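Local structure of post-proline cleaving enzyme (Rickettsia typhi, 4HVT) at residues 343-353 / 363-371. The protein probably acts as a serine endopeptidase of the prolyl oligopeptidase family, cutting oligopeptides on the carboxyl side of proline. Sequence-based numbering, arbitrary orientation.
Sequences LFTPTANEVFN and FLATYDNVV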
ATOM      1  N   LEU A 343       8.115   0.796 -25.158  1.00 13.21           N
ATOM      2  CA  LEU A 343       8.070  -0.645 -24.824  1.00 13.89           C
ATOM      3  C   LEU A 343       6.695  -1.205 -24.560  1.00 13.57           C
ATOM      4  O   LEU A 343       6.520  -2.435 -24.605  1.00 14.53           O
ATOM      5  CB  LEU A 343       8.958  -0.957 -23.661  1.00 14.14           C
ATOM      6  CG  LEU A 343      10.429  -0.663 -24.072  1.00 15.14           C
ATOM      7  CD1 LEU A 343      11.298  -1.128 -22.950  1.00 15.35           C
ATOM      8  CD2 LEU A 343      10.818  -1.291 -25.389  1.00 17.20           C
ATOM      9  N   PHE A 344       5.731  -0.354 -24.315  1.00 12.89           N
ATOM     10  CA  PHE A 344       4.370  -0.792 -23.999  1.00 12.36           C
ATOM     11  C   PHE A 344       3.436   0.311 -24.412  1.00 12.44           C
ATOM     12  O   PHE A 344       3.634   1.442 -24.038  1.00 11.53           O
ATOM     13  CB  PHE A 344       4.249  -1.062 -22.497  1.00 11.89           C
ATOM     14  CG  PHE A 344       2.847  -1.323 -22.004  1.00 11.77           C
ATOM     15  CD1 PHE A 344       2.173  -2.485 -22.393  1.00 12.03           C
ATOM     16  CD2 PHE A 344       2.191  -0.453 -21.157  1.00 11.59           C
ATOM     17  CE1 PHE A 344       0.872  -2.735 -21.967  1.00 11.82           C
ATOM     18  CE2 PHE A 344       0.898  -0.736 -20.698  1.00 11.30           C
ATOM     19  CZ  PHE A 344       0.242  -1.872 -21.096  1.00 11.85           C
ATOM     20  N   THR A 345       2.405  -0.062 -25.161  1.00 12.97           N
ATOM     21  CA  THR A 345       1.396   0.869 -25.656  1.00 13.73           C
ATOM     22  C   THR A 345       0.093   0.157 -25.335  1.00 13.62           C
ATOM     23  O   THR A 345      -0.257  -0.776 -26.010  1.00 14.59           O
ATOM     24  CB  THR A 345       1.499   1.094 -27.195  1.00 14.84           C
ATOM     25  OG1 THR A 345       2.810   1.599 -27.558  1.00 14.64           O
ATOM     26  CG2 THR A 345       0.395   2.061 -27.686  1.00 15.69           C
ATOM     27  N   PRO A 346      -0.608   0.584 -24.301  1.00 13.12           N
ATOM     28  CA  PRO A 346      -1.759  -0.229 -23.887  1.00 13.27           C
ATOM     29  C   PRO A 346      -2.877  -0.195 -24.868  1.00 14.13           C
ATOM     30  O   PRO A 346      -3.293   0.900 -25.271  1.00 15.03           O
ATOM     31  CB  PRO A 346      -2.225   0.458 -22.578  1.00 12.71           C
ATOM     32  CG  PRO A 346      -1.674   1.825 -22.686  1.00 12.70           C
ATOM     33  CD  PRO A 346      -0.394   1.725 -23.426  1.00 12.91           C
ATOM     34  N   THR A 347      -3.435  -1.362 -25.172  1.00 14.38           N
ATOM     35  CA  THR A 347      -4.758  -1.431 -25.804  1.00 15.38           C
ATOM     36  C   THR A 347      -5.849  -1.116 -24.764  1.00 15.24           C
ATOM     37  O   THR A 347      -5.606  -0.907 -23.589  1.00 14.69           O
ATOM     38  CB  THR A 347      -5.007  -2.798 -26.499  1.00 15.58           C
ATOM     39  OG1 THR A 347      -5.008  -3.891 -25.553  1.00 15.46           O
ATOM     40  CG2 THR A 347      -3.906  -3.058 -27.563  1.00 15.93           C
ATOM     41  N   ALA A 348      -7.090  -1.082 -25.231  1.00 16.42           N
ATOM     42  CA  ALA A 348      -8.172  -0.575 -24.443  1.00 16.61           C
ATOM     43  C   ALA A 348      -8.313  -1.081 -22.998  1.00 15.74           C
ATOM     44  O   ALA A 348      -8.581  -0.296 -22.082  1.00 16.33           O
ATOM     45  CB  ALA A 348      -9.460  -0.856 -25.177  1.00 17.58           C
ATOM     46  N   ASN A 349      -8.145  -2.382 -22.800  1.00 15.22           N
ATOM     47  CA  ASN A 349      -8.329  -2.989 -21.485  1.00 14.47           C
ATOM     48  C   ASN A 349      -6.997  -3.230 -20.733  1.00 12.84           C
ATOM     49  O   ASN A 349      -6.984  -3.894 -19.701  1.00 12.06           O
ATOM     50  CB  ASN A 349      -9.062  -4.297 -21.620  1.00 15.54           C
ATOM     51  CG  ASN A 349     -10.475  -4.114 -22.121  1.00 16.98           C
ATOM     52  OD1 ASN A 349     -11.064  -3.040 -21.944  1.00 17.35           O
ATOM     53  ND2 ASN A 349     -11.015  -5.168 -22.717  1.00 18.54           N
ATOM     54  N   GLU A 350      -5.904  -2.721 -21.267  1.00 12.29           N
ATOM     55  CA  GLU A 350      -4.570  -2.985 -20.681  1.00 11.59           C
ATOM     56  C   GLU A 350      -4.090  -1.857 -19.789  1.00 11.09           C
ATOM     57  O   GLU A 350      -4.418  -0.651 -20.012  1.00 11.33           O
ATOM     58  CB  GLU A 350      -3.489  -3.227 -21.750  1.00 11.90           C
ATOM     59  CG  GLU A 350      -3.649  -4.534 -22.541  1.00 12.48           C
ATOM     60  CD  GLU A 350      -2.476  -4.678 -23.490  1.00 12.95           C
ATOM     61  OE1 GLU A 350      -2.516  -4.105 -24.597  1.00 13.80           O
ATOM     62  OE2 GLU A 350      -1.474  -5.323 -23.095  1.00 13.03           O
ATOM     63  N   VAL A 351      -3.290  -2.242 -18.805  1.00 10.42           N
ATOM     64  CA  VAL A 351      -2.608  -1.271 -17.954  1.00  9.83           C
ATOM     65  C   VAL A 351      -1.234  -1.814 -17.527  1.00  9.36           C
ATOM     66  O   VAL A 351      -1.066  -3.004 -17.315  1.00  9.38           O
ATOM     67  CB  VAL A 351      -3.461  -0.873 -16.732  1.00  9.75           C
ATOM     68  CG1 VAL A 351      -3.584  -2.042 -15.725  1.00  9.70           C
ATOM     69  CG2 VAL A 351      -2.852   0.313 -16.015  1.00  9.53           C
ATOM     70  N   PHE A 352      -0.265  -0.921 -17.409  1.00  8.72           N
ATOM     71  CA  PHE A 352       0.991  -1.242 -16.792  1.00  8.38           C
ATOM     72  C   PHE A 352       0.924  -1.583 -15.302  1.00  8.33           C
ATOM     73  O   PHE A 352       0.201  -0.934 -14.516  1.00  8.56           O
ATOM     74  CB  PHE A 352       1.941  -0.047 -16.998  1.00  8.26           C
ATOM     75  CG  PHE A 352       3.275  -0.208 -16.315  1.00  7.82           C
ATOM     76  CD1 PHE A 352       4.275  -0.958 -16.910  1.00  7.98           C
ATOM     77  CD2 PHE A 352       3.544   0.406 -15.099  1.00  7.52           C
ATOM     78  CE1 PHE A 352       5.545  -1.067 -16.299  1.00  7.82           C
ATOM     79  CE2 PHE A 352       4.785   0.318 -14.497  1.00  7.19           C
ATOM     80  CZ  PHE A 352       5.783  -0.476 -15.064  1.00  7.45           C
ATOM     81  N   ASN A 353       1.649  -2.616 -14.862  1.00  8.16           N
ATOM     82  CA  ASN A 353       1.760  -2.919 -13.469  1.00  8.09           C
ATOM     83  C   ASN A 353       3.159  -2.577 -12.904  1.00  7.74           C
ATOM     84  O   ASN A 353       3.313  -1.617 -12.112  1.00  7.41           O
ATOM     85  CB  ASN A 353       1.322  -4.352 -13.166  1.00  8.43           C
ATOM     86  CG  ASN A 353       1.232  -4.658 -11.684  1.00  8.61           C
ATOM     87  OD1 ASN A 353       1.211  -3.765 -10.822  1.00  9.13           O
ATOM     88  ND2 ASN A 353       1.200  -5.962 -11.367  1.00  8.65           N
ATOM     89  N   PHE A 363      11.478  -8.075 -16.680  1.00  9.31           N
ATOM     90  CA  PHE A 363      10.122  -8.571 -16.623  1.00  9.09           C
ATOM     91  C   PHE A 363       9.158  -7.391 -16.647  1.00  8.71           C
ATOM     92  O   PHE A 363       9.311  -6.433 -15.859  1.00  8.53           O
ATOM     93  CB  PHE A 363       9.896  -9.286 -15.273  1.00  9.11           C
ATOM     94  CG  PHE A 363      10.536 -10.645 -15.191  1.00  9.48           C
ATOM     95  CD1 PHE A 363      11.924 -10.821 -15.175  1.00  9.72           C
ATOM     96  CD2 PHE A 363       9.744 -11.749 -15.028  1.00  9.68           C
ATOM     97  CE1 PHE A 363      12.483 -12.078 -15.037  1.00 10.13           C
ATOM     98  CE2 PHE A 363      10.309 -13.002 -14.938  1.00 10.07           C
ATOM     99  CZ  PHE A 363      11.632 -13.179 -14.910  1.00 10.25           C
ATOM    100  N   LEU A 364       8.218  -7.432 -17.580  1.00  8.65           N
ATOM    101  CA  LEU A 364       7.220  -6.433 -17.732  1.00  8.56           C
ATOM    102  C   LEU A 364       5.908  -7.099 -17.374  1.00  8.58           C
ATOM    103  O   LEU A 364       5.409  -7.947 -18.110  1.00  8.59           O
ATOM    104  CB  LEU A 364       7.166  -5.921 -19.162  1.00  8.93           C
ATOM    105  CG  LEU A 364       5.945  -5.080 -19.581  1.00  9.07           C
ATOM    106  CD1 LEU A 364       5.774  -3.835 -18.723  1.00  8.92           C
ATOM    107  CD2 LEU A 364       5.885  -4.825 -21.042  1.00  9.73           C
ATOM    108  N   ALA A 365       5.365  -6.653 -16.255  1.00  8.11           N
ATOM    109  CA  ALA A 365       4.110  -7.152 -15.741  1.00  8.14           C
ATOM    110  C   ALA A 365       3.022  -6.133 -16.033  1.00  8.16           C
ATOM    111  O   ALA A 365       3.168  -4.924 -15.761  1.00  7.93           O
ATOM    112  CB  ALA A 365       4.218  -7.457 -14.269  1.00  7.97           C
ATOM    113  N   THR A 366       1.930  -6.590 -16.607  1.00  8.42           N
ATOM    114  CA  THR A 366       0.754  -5.768 -16.934  1.00  8.77           C
ATOM    115  C   THR A 366      -0.538  -6.467 -16.496  1.00  9.07           C
ATOM    116  O   THR A 366      -0.506  -7.577 -15.991  1.00  9.08           O
ATOM    117  CB  THR A 366       0.651  -5.482 -18.455  1.00  9.04           C
ATOM    118  OG1 THR A 366       0.491  -6.713 -19.231  1.00  9.37           O
ATOM    119  CG2 THR A 366       1.920  -4.774 -18.961  1.00  8.95           C
ATOM    120  N   TYR A 367      -1.680  -5.796 -16.663  1.00  9.52           N
ATOM    121  CA  TYR A 367      -2.992  -6.434 -16.628  1.00 10.05           C
ATOM    122  C   TYR A 367      -3.707  -6.184 -17.949  1.00 10.66           C
ATOM    123  O   TYR A 367      -3.576  -5.129 -18.580  1.00 10.34           O
ATOM    124  CB  TYR A 367      -3.877  -5.897 -15.517  1.00 10.07           C
ATOM    125  CG  TYR A 367      -3.375  -6.150 -14.107  1.00  9.82           C
ATOM    126  CD1 TYR A 367      -3.624  -7.378 -13.462  1.00 10.15           C
ATOM    127  CD2 TYR A 367      -2.633  -5.199 -13.421  1.00  9.64           C
ATOM    128  CE1 TYR A 367      -3.164  -7.598 -12.188  1.00  9.89           C
ATOM    129  CE2 TYR A 367      -2.169  -5.443 -12.144  1.00  9.55           C
ATOM    130  CZ  TYR A 367      -2.446  -6.645 -11.535  1.00  9.77           C
ATOM    131  OH  TYR A 367      -1.970  -6.877 -10.249  1.00 10.32           O
ATOM    132  N   ASP A 368      -4.445  -7.183 -18.373  1.00 11.34           N
ATOM    133  CA  ASP A 368      -5.397  -7.072 -19.465  1.00 12.60           C
ATOM    134  C   ASP A 368      -6.762  -7.452 -18.877  1.00 12.73           C
ATOM    135  O   ASP A 368      -6.970  -8.612 -18.497  1.00 12.68           O
ATOM    136  CB  ASP A 368      -5.006  -8.075 -20.557  1.00 13.89           C
ATOM    137  CG  ASP A 368      -5.944  -8.059 -21.736  1.00 15.54           C
ATOM    138  OD1 ASP A 368      -6.877  -7.234 -21.735  1.00 16.08           O
ATOM    139  OD2 ASP A 368      -5.731  -8.862 -22.712  1.00 16.76           O
ATOM    140  N   ASN A 369      -7.667  -6.480 -18.756  1.00 12.97           N
ATOM    141  CA  ASN A 369      -8.928  -6.698 -18.075  1.00 13.72           C
ATOM    142  C   ASN A 369      -8.725  -7.275 -16.671  1.00 12.74           C
ATOM    143  O   ASN A 369      -9.442  -8.139 -16.210  1.00 12.83           O
ATOM    144  CB  ASN A 369      -9.862  -7.538 -18.958  1.00 15.19           C
ATOM    145  CG  ASN A 369     -11.315  -7.249 -18.672  1.00 17.08           C
ATOM    146  OD1 ASN A 369     -11.665  -6.184 -18.148  1.00 18.22           O
ATOM    147  ND2 ASN A 369     -12.182  -8.190 -19.019  1.00 19.10           N
ATOM    148  N   VAL A 370      -7.765  -6.689 -15.956  1.00 12.24           N
ATOM    149  CA  VAL A 370      -7.465  -7.025 -14.540  1.00 11.56           C
ATOM    150  C   VAL A 370      -7.065  -8.477 -14.371  1.00 11.35           C
ATOM    151  O   VAL A 370      -7.252  -9.046 -13.316  1.00 11.51           O
ATOM    152  CB  VAL A 370      -8.630  -6.642 -13.579  1.00 11.72           C
ATOM    153  CG1 VAL A 370      -8.078  -6.332 -12.205  1.00 11.72           C
ATOM    154  CG2 VAL A 370      -9.397  -5.449 -14.091  1.00 12.27           C
ATOM    155  N   VAL A 371      -6.464  -9.043 -15.422  1.00 10.91           N
ATOM    156  CA  VAL A 371      -5.812 -10.350 -15.383  1.00 10.76           C
ATOM    157  C   VAL A 371      -4.297 -10.146 -15.683  1.00 10.33           C
ATOM    158  O   VAL A 371      -3.923  -9.519 -16.681  1.00 10.16           O
ATOM    159  CB  VAL A 371      -6.370 -11.308 -16.443  1.00 11.09           C
ATOM    160  CG1 VAL A 371      -5.686 -12.655 -16.295  1.00 11.14           C
ATOM    161  CG2 VAL A 371      -7.874 -11.447 -16.288  1.00 11.59           C
TER
HETATM  162  O   HOH W   1      -6.663  -4.098 -16.786  1.00  9.77           O
HETATM  163  O   HOH W   2      -9.382  -7.712 -22.759  1.00 21.89           O
HETATM  164  O   HOH W   3      -1.596  -7.119 -20.993  1.00 12.31           O
HETATM  165  O   HOH W   4       0.810  -8.014 -13.463  1.00  9.02           O
HETATM  166  O   HOH W   5      -1.137  -4.829  -8.848  1.00 18.28           O
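Asn-353 carries CG anti to its backbone N (chi1 -172°) and Tyr-367 has CG anti to its carbonyl carbon, beside the backbone N (chi1 -64°), which brings the amide obliquely alongside the phenol in an antiparallel beta-propeller hairpin, strands 350-357 and 362-368. Amide and ring planes lie 34° apart, with Asn-353 CG 3.5 Å from Tyr-367 CE2. Water 5 joins Asn-353 OD1 to the phenol OH, and water 4 ties Asn-353 ND2 to Thr-366 O.

Val-351 and Tyr-367 form a hydrogen-bonded pair, N to O in both directions; on the same face Val-351 CG1 lies at the edge of the tyrosine ring, 4.0 Å from Tyr-367 CD2. The next backbone bond, Asn-353 N to Ala-365 O, is more bent than its neighbours.

Phe-344, at the end of the preceding four-stranded sheet, links that sheet to the hairpin: Thr-366 CG2 sits over one ring face, 4.1 Å from the centroid, while Pro-346 N lies over the other. Glu-350 OE1 accepts hydrogen bonds from Thr-347 N and OG1 on opposite faces of its carboxylate, which probably steadies the type I turn from Thr-347 to Glu-350. At the mouth of the hairpin, Asn-369 N donates almost straight to Asn-349 O, 2.8 Å away.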